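Local coordinates for thiosulfate sulfurtransferase (Pseudomonas aeruginosa, PDB 1YT8), which probably transfers sulfur from thiosulfate to cyanide, as a sulfurtransferase built from four rhodanese-like domains, at residues 23-35 / 39-51. Residues are numbered along the deposited sequence; the frame is centred on the assembly and turned at random.
Sequences ELALLDVREEDPF and HPLFAANLPLSRL
Strands 25-28 and 44-45 run parallel, L27 beside A44 and D28 beside N45. Their backbones are joined by hydrogen bonds from A44 N to L26 O (2.8 Å), D28 N to A44 O and L46 N to D28 O, and L48 N to V29 O continues the pairing past the strand ends. Water 1 links L26 N to F42 O.

F35 lies between H39 and N45. The H39 imidazole makes an offset stack on one face of the phenyl ring, with centroids 3.9 Å apart and planes at 6°. On the opposite face N45 CB sits over the middle of the ring, a CH-pi contact. The N45 amide lies nearly parallel to the ring. F35 has CG anti to its backbone N (chi1 162°), which carries the ring from helix 32-35 in between H39 and N45. H39 ND1 donates to P40 O at 2.8 Å, from above the carbonyl plane; A43 N reaches the same oxygen from the other face, closing a type I turn. H39 NE2 is bonded to D111 O, so both ring nitrogens are held.

D28 OD1 accepts from R30 N in an Asx turn. R30 also grips the D28 carboxylate side-on in a salt bridge, NE to D28 OD1 and NH2 to D28 OD2 (2.7 Å). Further along, the bent side chain of E31 puts OE2 where S49 OG donates a hydrogen bond to its syn lone pair, 2.7 Å away. Water 2 bridges OE2 to V29 O and S49 N. L27 CD2 meets A44 CB, while L26 CD2 packs on A43 CB and P40 CB.

The unit is the beta-alpha-beta crossover from strand 25-28 through helix 32-35 to edge strand 44-45 of a rhodanese-like domain. Strand 66-69 pairs with the other side of strand 25-28, Y69 touches L26 and H39, and helix 51-58 packs against A44 and L46.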
loop_
_atom_site.group_PDB
_atom_site.type_symbol
_atom_site.label_atom_id
_atom_site.label_comp_id
_atom_site.label_asym_id
_atom_site.label_seq_id
_atom_site.Cartn_x
_atom_site.Cartn_y
_atom_site.Cartn_z
ATOM N N GLU A 23 -0.898 21.132 -1.938
ATOM C CA GLU A 23 -0.184 19.961 -1.442
ATOM C C GLU A 23 -0.064 19.933 0.069
ATOM O O GLU A 23 0.207 20.957 0.705
ATOM C CB GLU A 23 1.214 19.882 -2.052
ATOM C CG GLU A 23 1.221 19.688 -3.557
ATOM C CD GLU A 23 2.588 19.303 -4.079
ATOM O OE1 GLU A 23 3.540 19.238 -3.270
ATOM O OE2 GLU A 23 2.712 19.064 -5.298
ATOM N N LEU A 24 -0.272 18.752 0.638
ATOM C CA LEU A 24 -0.164 18.561 2.077
ATOM C C LEU A 24 0.033 17.085 2.379
ATOM O O LEU A 24 -0.350 16.213 1.593
ATOM C CB LEU A 24 -1.429 19.066 2.787
ATOM C CG LEU A 24 -2.753 18.333 2.541
ATOM C CD1 LEU A 24 -2.862 17.108 3.446
ATOM C CD2 LEU A 24 -3.907 19.277 2.824
ATOM N N ALA A 25 0.655 16.812 3.518
ATOM C CA ALA A 25 0.872 15.446 3.959
ATOM C C ALA A 25 0.366 15.374 5.394
ATOM O O ALA A 25 0.948 15.979 6.292
ATOM C CB ALA A 25 2.359 15.090 3.894
ATOM N N LEU A 26 -0.743 14.666 5.589
ATOM C CA LEU A 26 -1.344 14.486 6.911
ATOM C C LEU A 26 -0.935 13.081 7.332
ATOM O O LEU A 26 -1.485 12.095 6.839
ATOM C CB LEU A 26 -2.867 14.588 6.818
ATOM C CG LEU A 26 -3.675 14.363 8.097
ATOM C CD1 LEU A 26 -3.253 15.372 9.157
ATOM C CD2 LEU A 26 -5.157 14.500 7.791
ATOM N N LEU A 27 0.025 12.993 8.245
ATOM C CA LEU A 27 0.546 11.700 8.666
ATOM C C LEU A 27 0.151 11.216 10.055
ATOM O O LEU A 27 0.387 11.897 11.053
ATOM C CB LEU A 27 2.074 11.720 8.572
ATOM C CG LEU A 27 2.700 12.162 7.246
ATOM C CD1 LEU A 27 4.220 12.208 7.385
ATOM C CD2 LEU A 27 2.288 11.202 6.139
ATOM N N ASP A 28 -0.443 10.028 10.103
ATOM C CA ASP A 28 -0.833 9.397 11.358
ATOM C C ASP A 28 0.414 8.584 11.709
ATOM O O ASP A 28 0.752 7.632 11.003
ATOM C CB ASP A 28 -2.018 8.457 11.132
ATOM C CG ASP A 28 -2.597 7.909 12.431
ATOM O OD1 ASP A 28 -1.819 7.627 13.372
ATOM O OD2 ASP A 28 -3.832 7.747 12.508
ATOM N N VAL A 29 1.105 8.955 12.781
ATOM C CA VAL A 29 2.325 8.246 13.151
ATOM C C VAL A 29 2.162 7.067 14.110
ATOM O O VAL A 29 3.152 6.485 14.552
ATOM C CB VAL A 29 3.382 9.224 13.719
ATOM C CG1 VAL A 29 3.791 10.215 12.638
ATOM C CG2 VAL A 29 2.827 9.957 14.941
ATOM N N ARG A 30 0.923 6.714 14.435
ATOM C CA ARG A 30 0.674 5.568 15.305
ATOM C C ARG A 30 0.920 4.304 14.480
ATOM O O ARG A 30 1.140 4.384 13.269
ATOM C CB ARG A 30 -0.780 5.564 15.784
ATOM C CG ARG A 30 -1.175 6.734 16.669
ATOM C CD ARG A 30 -2.666 6.688 16.973
ATOM N NE ARG A 30 -3.481 6.979 15.795
ATOM C CZ ARG A 30 -4.794 6.777 15.726
ATOM N NH1 ARG A 30 -5.448 6.276 16.769
ATOM N NH2 ARG A 30 -5.454 7.077 14.616
ATOM N N GLU A 31 0.892 3.145 15.132
ATOM C CA GLU A 31 1.066 1.880 14.428
ATOM C C GLU A 31 -0.179 1.666 13.563
ATOM O O GLU A 31 -1.201 2.329 13.761
ATOM C CB GLU A 31 1.215 0.722 15.417
ATOM C CG GLU A 31 2.460 0.793 16.305
ATOM C CD GLU A 31 3.753 0.788 15.508
ATOM O OE1 GLU A 31 3.828 0.063 14.491
ATOM O OE2 GLU A 31 4.707 1.491 15.905
ATOM N N GLU A 32 -0.103 0.729 12.622
ATOM C CA GLU A 32 -1.219 0.482 11.717
ATOM C C GLU A 32 -2.541 0.057 12.349
ATOM O O GLU A 32 -3.595 0.532 11.930
ATOM C CB GLU A 32 -0.825 -0.535 10.635
ATOM C CG GLU A 32 -1.838 -0.596 9.486
ATOM C CD GLU A 32 -1.477 -1.597 8.403
ATOM O OE1 GLU A 32 -1.425 -2.809 8.699
ATOM O OE2 GLU A 32 -1.254 -1.170 7.249
ATOM N N ASP A 33 -2.516 -0.823 13.350
ATOM C CA ASP A 33 -3.786 -1.243 13.930
ATOM C C ASP A 33 -4.571 -0.078 14.541
ATOM O O ASP A 33 -5.770 0.047 14.305
ATOM C CB ASP A 33 -3.595 -2.364 14.955
ATOM C CG ASP A 33 -4.897 -3.085 15.258
ATOM O OD1 ASP A 33 -5.587 -3.491 14.297
ATOM O OD2 ASP A 33 -5.236 -3.245 16.446
ATOM N N PRO A 34 -3.921 0.777 15.348
ATOM C CA PRO A 34 -4.723 1.881 15.891
ATOM C C PRO A 34 -5.165 2.853 14.784
ATOM O O PRO A 34 -6.254 3.417 14.841
ATOM C CB PRO A 34 -3.799 2.516 16.937
ATOM C CG PRO A 34 -2.421 2.030 16.572
ATOM C CD PRO A 34 -2.651 0.635 16.078
ATOM N N PHE A 35 -4.317 3.031 13.773
ATOM C CA PHE A 35 -4.639 3.893 12.632
ATOM C C PHE A 35 -5.921 3.369 11.988
ATOM O O PHE A 35 -6.842 4.125 11.696
ATOM C CB PHE A 35 -3.502 3.842 11.600
ATOM C CG PHE A 35 -3.887 4.337 10.225
ATOM C CD1 PHE A 35 -4.023 5.698 9.966
ATOM C CD2 PHE A 35 -4.083 3.435 9.178
ATOM C CE1 PHE A 35 -4.344 6.157 8.679
ATOM C CE2 PHE A 35 -4.404 3.881 7.895
ATOM C CZ PHE A 35 -4.534 5.245 7.645
ATOM N N HIS A 39 -9.323 7.413 11.505
ATOM C CA HIS A 39 -8.413 8.388 10.920
ATOM C C HIS A 39 -9.112 9.219 9.859
ATOM O O HIS A 39 -10.110 8.790 9.281
ATOM C CB HIS A 39 -7.193 7.681 10.311
ATOM C CG HIS A 39 -7.523 6.758 9.179
ATOM N ND1 HIS A 39 -7.773 7.206 7.899
ATOM C CD2 HIS A 39 -7.617 5.407 9.126
ATOM C CE1 HIS A 39 -8.002 6.173 7.107
ATOM N NE2 HIS A 39 -7.913 5.070 7.828
ATOM N N PRO A 40 -8.618 10.445 9.615
ATOM C CA PRO A 40 -9.228 11.308 8.600
ATOM C C PRO A 40 -9.094 10.642 7.234
ATOM O O PRO A 40 -8.159 9.877 7.001
ATOM C CB PRO A 40 -8.410 12.593 8.704
ATOM C CG PRO A 40 -8.034 12.626 10.159
ATOM C CD PRO A 40 -7.626 11.192 10.408
ATOM N N LEU A 41 -10.022 10.943 6.336
ATOM C CA LEU A 41 -10.023 10.354 4.998
ATOM C C LEU A 41 -8.684 10.350 4.262
ATOM O O LEU A 41 -8.267 9.318 3.726
ATOM C CB LEU A 41 -11.069 11.057 4.129
ATOM C CG LEU A 41 -11.210 10.571 2.685
ATOM C CD1 LEU A 41 -11.459 9.062 2.669
ATOM C CD2 LEU A 41 -12.371 11.311 2.020
ATOM N N PHE A 42 -8.008 11.494 4.237
ATOM C CA PHE A 42 -6.743 11.597 3.524
ATOM C C PHE A 42 -5.482 11.500 4.366
ATOM O O PHE A 42 -4.382 11.835 3.908
ATOM C CB PHE A 42 -6.746 12.869 2.668
ATOM C CG PHE A 42 -7.721 12.802 1.526
ATOM C CD1 PHE A 42 -7.507 11.912 0.476
ATOM C CD2 PHE A 42 -8.898 13.546 1.546
ATOM C CE1 PHE A 42 -8.456 11.755 -0.538
ATOM C CE2 PHE A 42 -9.853 13.399 0.540
ATOM C CZ PHE A 42 -9.633 12.499 -0.505
ATOM N N ALA A 43 -5.638 11.016 5.593
ATOM C CA ALA A 43 -4.493 10.834 6.467
ATOM C C ALA A 43 -3.760 9.582 5.991
ATOM O O ALA A 43 -4.372 8.533 5.777
ATOM C CB ALA A 43 -4.951 10.658 7.916
ATOM N N ALA A 44 -2.452 9.707 5.804
ATOM C CA ALA A 44 -1.629 8.589 5.377
ATOM C C ALA A 44 -0.965 8.037 6.626
ATOM O O ALA A 44 -0.564 8.799 7.504
ATOM C CB ALA A 44 -0.571 9.061 4.382
ATOM N N ASN A 45 -0.851 6.717 6.717
ATOM C CA ASN A 45 -0.231 6.119 7.887
ATOM C C ASN A 45 1.259 5.877 7.685
ATOM O O ASN A 45 1.662 5.117 6.810
ATOM C CB ASN A 45 -0.933 4.802 8.243
ATOM C CG ASN A 45 -0.377 4.158 9.505
ATOM O OD1 ASN A 45 -0.071 4.838 10.487
ATOM N ND2 ASN A 45 -0.272 2.837 9.493
ATOM N N LEU A 46 2.074 6.558 8.480
ATOM C CA LEU A 46 3.517 6.367 8.431
ATOM C C LEU A 46 3.966 6.273 9.881
ATOM O O LEU A 46 4.345 7.266 10.501
ATOM C CB LEU A 46 4.226 7.524 7.714
ATOM C CG LEU A 46 5.759 7.396 7.684
ATOM C CD1 LEU A 46 6.163 5.974 7.322
ATOM C CD2 LEU A 46 6.350 8.398 6.694
ATOM N N PRO A 47 3.894 5.063 10.448
ATOM C CA PRO A 47 4.284 4.799 11.835
ATOM C C PRO A 47 5.646 5.377 12.195
ATOM O O PRO A 47 6.613 5.229 11.444
ATOM C CB PRO A 47 4.274 3.276 11.905
ATOM C CG PRO A 47 3.178 2.907 10.930
ATOM C CD PRO A 47 3.498 3.815 9.769
ATOM N N LEU A 48 5.711 6.044 13.342
ATOM C CA LEU A 48 6.961 6.617 13.816
ATOM C C LEU A 48 8.043 5.541 13.718
ATOM O O LEU A 48 9.189 5.828 13.381
ATOM C CB LEU A 48 6.818 7.069 15.273
ATOM C CG LEU A 48 8.076 7.629 15.946
ATOM C CD1 LEU A 48 8.434 8.983 15.347
ATOM C CD2 LEU A 48 7.828 7.761 17.443
ATOM N N SER A 49 7.659 4.300 13.997
ATOM C CA SER A 49 8.590 3.170 13.952
ATOM C C SER A 49 9.390 3.030 12.657
ATOM O O SER A 49 10.537 2.569 12.686
ATOM C CB SER A 49 7.843 1.863 14.225
ATOM O OG SER A 49 7.389 1.809 15.563
ATOM N N ARG A 50 8.800 3.409 11.525
ATOM C CA ARG A 50 9.502 3.310 10.247
ATOM C C ARG A 50 9.505 4.614 9.445
ATOM O O ARG A 50 9.680 4.610 8.224
ATOM C CB ARG A 50 8.917 2.167 9.400
ATOM C CG ARG A 50 7.416 2.240 9.114
ATOM C CD ARG A 50 7.016 1.111 8.159
ATOM N NE ARG A 50 5.590 1.087 7.821
ATOM C CZ ARG A 50 4.633 0.564 8.587
ATOM N NH1 ARG A 50 4.931 0.012 9.758
ATOM N NH2 ARG A 50 3.372 0.574 8.172
ATOM N N LEU A 51 9.327 5.725 10.149
ATOM C CA LEU A 51 9.302 7.051 9.537
ATOM C C LEU A 51 10.483 7.322 8.600
ATOM O O LEU A 51 10.292 7.696 7.444
ATOM C CB LEU A 51 9.265 8.120 10.637
ATOM C CG LEU A 51 9.276 9.600 10.230
ATOM C CD1 LEU A 51 7.997 9.941 9.494
ATOM C CD2 LEU A 51 9.410 10.472 11.467
HETATM O O HOH W 1 -1.983 13.249 3.390
HETATM O O HOH W 2 4.712 4.102 15.422
HETATM O O HOH W 3 2.684 -0.432 12.046
#